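Local coordinates for putative exotoxin (superantigen) (Streptococcus pyogenes, PDB 1TY0), which probably acts as a secreted superantigen toxin, able to use a common surface for T-cell receptor binding and for dimerization, at residues I122-P127 and Q132-K137. Residues are numbered along the deposited sequence; the frame is centred on the assembly and turned at random.
Sequences IKIDKP and QEFDFK
I122 lays its CD1 methyl almost over the centre of the F134 ring, 3.8 Å from the centroid and 10° off the ring normal, a CH-pi contact; a methyl this small can sit flat on a ring face. I124 adds its own CD1, 3.6 Å from CD2 of F134, while the CG2 branch of I122 fills in at 3.7 Å against the aliphatic CB of K137. F134, on helix 131-146, also touches F129 of strand 128-130 and I162 of strand 157-164, so the loop's isoleucines pack where the helix meets the beta-grasp sheet.

Beside this tight apolar part lies a polar one holding a water, and the solvent side is at K123, exposed and with CB pointing away from the helix. E133 and K137, one helical turn apart, are long enough to reach the loop. Salt bridges join E133 OE1 to K126 NZ (2.9 Å, syn side) and OE2 to K137 NZ (anti side), both donors tilted out of the carboxylate plane. Bends at chi3 and chi4 (72° and 64°) turn K126 NZ onto OE1. K137 NZ also donates to O of K123 at 2.7 Å, nearly head-on. The water donates to OE2 of E133 at 2.7 Å and accepts from N of D125 and, weakly, from NZ of K126. Two lysines and a water round one buried carboxylate would probably favour its ionised form; the network ties an irregular loop to the helix's first turns.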
ATOM      1  N   ILE A 122     -15.360   0.521 -11.378  1.00 18.62           N
ATOM      2  CA  ILE A 122     -14.702  -0.287 -10.362  1.00 18.20           C
ATOM      3  C   ILE A 122     -15.357  -1.661 -10.377  1.00 18.32           C
ATOM      4  O   ILE A 122     -16.434  -1.842 -10.947  1.00 18.86           O
ATOM      5  CB  ILE A 122     -14.860   0.312  -8.942  1.00 17.97           C
ATOM      6  CG1 ILE A 122     -16.338   0.347  -8.544  1.00 17.41           C
ATOM      7  CG2 ILE A 122     -14.244   1.705  -8.897  1.00 16.45           C
ATOM      8  CD1 ILE A 122     -16.570   0.717  -7.092  1.00 21.10           C
ATOM      9  N   LYS A 123     -14.708  -2.636  -9.758  1.00 18.77           N
ATOM     10  CA  LYS A 123     -15.274  -3.970  -9.714  1.00 20.08           C
ATOM     11  C   LYS A 123     -15.205  -4.543  -8.306  1.00 18.78           C
ATOM     12  O   LYS A 123     -14.200  -4.401  -7.608  1.00 18.05           O
ATOM     13  CB  LYS A 123     -14.548  -4.891 -10.700  1.00 21.88           C
ATOM     14  CG  LYS A 123     -15.223  -6.247 -10.883  1.00 27.09           C
ATOM     15  CD  LYS A 123     -14.672  -7.005 -12.084  1.00 30.43           C
ATOM     16  CE  LYS A 123     -15.486  -8.264 -12.357  1.00 31.97           C
ATOM     17  NZ  LYS A 123     -15.059  -8.948 -13.609  1.00 36.06           N
ATOM     18  N   ILE A 124     -16.300  -5.169  -7.893  1.00 18.32           N
ATOM     19  CA  ILE A 124     -16.402  -5.800  -6.583  1.00 19.37           C
ATOM     20  C   ILE A 124     -16.933  -7.207  -6.835  1.00 22.12           C
ATOM     21  O   ILE A 124     -18.028  -7.368  -7.367  1.00 21.50           O
ATOM     22  CB  ILE A 124     -17.372  -5.022  -5.671  1.00 16.85           C
ATOM     23  CG1 ILE A 124     -16.785  -3.638  -5.373  1.00 16.53           C
ATOM     24  CG2 ILE A 124     -17.620  -5.793  -4.377  1.00 18.69           C
ATOM     25  CD1 ILE A 124     -17.654  -2.775  -4.482  1.00 17.36           C
ATOM     26  N   ASP A 125     -16.146  -8.211  -6.456  1.00 23.96           N
ATOM     27  CA  ASP A 125     -16.507  -9.612  -6.671  1.00 27.67           C
ATOM     28  C   ASP A 125     -17.264 -10.306  -5.540  1.00 27.24           C
ATOM     29  O   ASP A 125     -17.772 -11.415  -5.720  1.00 27.31           O
ATOM     30  CB  ASP A 125     -15.246 -10.414  -7.004  1.00 31.97           C
ATOM     31  CG  ASP A 125     -14.689 -10.079  -8.377  1.00 36.02           C
ATOM     32  OD1 ASP A 125     -15.380  -9.386  -9.154  1.00 38.97           O
ATOM     33  OD2 ASP A 125     -13.560 -10.516  -8.685  1.00 40.34           O
ATOM     34  N   LYS A 126     -17.340  -9.675  -4.375  1.00 23.48           N
ATOM     35  CA  LYS A 126     -18.057 -10.287  -3.263  1.00 22.31           C
ATOM     36  C   LYS A 126     -19.521  -9.843  -3.246  1.00 21.41           C
ATOM     37  O   LYS A 126     -19.839  -8.704  -3.593  1.00 23.89           O
ATOM     38  CB  LYS A 126     -17.361  -9.959  -1.930  1.00 22.02           C
ATOM     39  CG  LYS A 126     -16.986  -8.502  -1.738  1.00 21.26           C
ATOM     40  CD  LYS A 126     -16.326  -8.255  -0.374  1.00 17.54           C
ATOM     41  CE  LYS A 126     -14.910  -8.818  -0.301  1.00 15.89           C
ATOM     42  NZ  LYS A 126     -13.974  -8.157  -1.260  1.00 12.91           N
ATOM     43  N   PRO A 127     -20.436 -10.752  -2.861  1.00 19.33           N
ATOM     44  CA  PRO A 127     -21.878 -10.479  -2.797  1.00 18.98           C
ATOM     45  C   PRO A 127     -22.276  -9.531  -1.669  1.00 18.01           C
ATOM     46  O   PRO A 127     -23.337  -8.906  -1.714  1.00 18.61           O
ATOM     47  CB  PRO A 127     -22.480 -11.873  -2.638  1.00 21.34           C
ATOM     48  CG  PRO A 127     -21.437 -12.587  -1.835  1.00 18.54           C
ATOM     49  CD  PRO A 127     -20.160 -12.162  -2.527  1.00 20.72           C
ATOM     50  N   GLN A 132     -16.265   0.737   2.766  1.00  9.29           N
ATOM     51  CA  GLN A 132     -14.839   1.035   2.721  1.00  8.64           C
ATOM     52  C   GLN A 132     -14.243   0.562   1.395  1.00  9.73           C
ATOM     53  O   GLN A 132     -13.476   1.280   0.764  1.00  8.28           O
ATOM     54  CB  GLN A 132     -14.098   0.358   3.887  1.00 11.05           C
ATOM     55  CG  GLN A 132     -12.579   0.559   3.832  1.00  8.45           C
ATOM     56  CD  GLN A 132     -11.830   0.060   5.080  1.00  8.37           C
ATOM     57  OE1 GLN A 132     -10.622   0.273   5.212  1.00  8.07           O
ATOM     58  NE2 GLN A 132     -12.545  -0.594   5.996  1.00  7.36           N
ATOM     59  N   GLU A 133     -14.602  -0.645   0.968  1.00  9.94           N
ATOM     60  CA  GLU A 133     -14.069  -1.164  -0.289  1.00 12.45           C
ATOM     61  C   GLU A 133     -14.566  -0.334  -1.467  1.00 11.41           C
ATOM     62  O   GLU A 133     -13.798   0.026  -2.363  1.00  9.62           O
ATOM     63  CB  GLU A 133     -14.474  -2.625  -0.496  1.00  9.56           C
ATOM     64  CG  GLU A 133     -13.932  -3.202  -1.798  1.00 12.02           C
ATOM     65  CD  GLU A 133     -14.217  -4.681  -1.970  1.00 11.82           C
ATOM     66  OE1 GLU A 133     -14.530  -5.364  -0.968  1.00 12.32           O
ATOM     67  OE2 GLU A 133     -14.113  -5.165  -3.118  1.00 11.92           O
ATOM     68  N   PHE A 134     -15.858  -0.033  -1.465  1.00 12.02           N
ATOM     69  CA  PHE A 134     -16.435   0.757  -2.547  1.00 10.37           C
ATOM     70  C   PHE A 134     -15.811   2.155  -2.573  1.00 11.91           C
ATOM     71  O   PHE A 134     -15.431   2.657  -3.632  1.00 11.29           O
ATOM     72  CB  PHE A 134     -17.948   0.865  -2.360  1.00 11.55           C
ATOM     73  CG  PHE A 134     -18.677   1.320  -3.589  1.00 15.91           C
ATOM     74  CD1 PHE A 134     -18.657   2.657  -3.969  1.00 16.96           C
ATOM     75  CD2 PHE A 134     -19.367   0.408  -4.380  1.00 16.62           C
ATOM     76  CE1 PHE A 134     -19.313   3.082  -5.120  1.00 17.57           C
ATOM     77  CE2 PHE A 134     -20.027   0.823  -5.532  1.00 18.84           C
ATOM     78  CZ  PHE A 134     -19.998   2.164  -5.901  1.00 17.53           C
ATOM     79  N   ASP A 135     -15.696   2.769  -1.398  1.00 10.09           N
ATOM     80  CA  ASP A 135     -15.138   4.111  -1.271  1.00 11.08           C
ATOM     81  C   ASP A 135     -13.695   4.163  -1.768  1.00 10.29           C
ATOM     82  O   ASP A 135     -13.327   5.033  -2.558  1.00 11.71           O
ATOM     83  CB  ASP A 135     -15.232   4.558   0.197  1.00 10.47           C
ATOM     84  CG  ASP A 135     -14.886   6.025   0.396  1.00 12.52           C
ATOM     85  OD1 ASP A 135     -15.035   6.816  -0.557  1.00 13.57           O
ATOM     86  OD2 ASP A 135     -14.488   6.391   1.524  1.00 12.93           O
ATOM     87  N   PHE A 136     -12.875   3.226  -1.312  1.00  8.80           N
ATOM     88  CA  PHE A 136     -11.482   3.182  -1.742  1.00  9.08           C
ATOM     89  C   PHE A 136     -11.363   3.069  -3.260  1.00  9.31           C
ATOM     90  O   PHE A 136     -10.624   3.824  -3.892  1.00 10.29           O
ATOM     91  CB  PHE A 136     -10.763   1.994  -1.103  1.00  7.94           C
ATOM     92  CG  PHE A 136      -9.431   1.694  -1.727  1.00  9.83           C
ATOM     93  CD1 PHE A 136      -8.330   2.512  -1.484  1.00 12.30           C
ATOM     94  CD2 PHE A 136      -9.291   0.613  -2.595  1.00 10.81           C
ATOM     95  CE1 PHE A 136      -7.101   2.256  -2.103  1.00 13.67           C
ATOM     96  CE2 PHE A 136      -8.073   0.352  -3.214  1.00 13.79           C
ATOM     97  CZ  PHE A 136      -6.976   1.174  -2.969  1.00 12.30           C
ATOM     98  N   LYS A 137     -12.095   2.126  -3.843  1.00 10.11           N
ATOM     99  CA  LYS A 137     -12.020   1.918  -5.283  1.00  9.92           C
ATOM    100  C   LYS A 137     -12.515   3.104  -6.091  1.00 11.32           C
ATOM    101  O   LYS A 137     -11.885   3.482  -7.074  1.00 11.32           O
ATOM    102  CB  LYS A 137     -12.775   0.646  -5.669  1.00  9.55           C
ATOM    103  CG  LYS A 137     -12.102  -0.607  -5.123  1.00 10.00           C
ATOM    104  CD  LYS A 137     -12.781  -1.900  -5.566  1.00 11.20           C
ATOM    105  CE  LYS A 137     -11.920  -3.090  -5.148  1.00 10.44           C
ATOM    106  NZ  LYS A 137     -12.564  -4.406  -5.413  1.00 10.72           N
TER
HETATM  107  O   HOH W   1     -13.956  -7.522  -4.354  1.00 25.36           O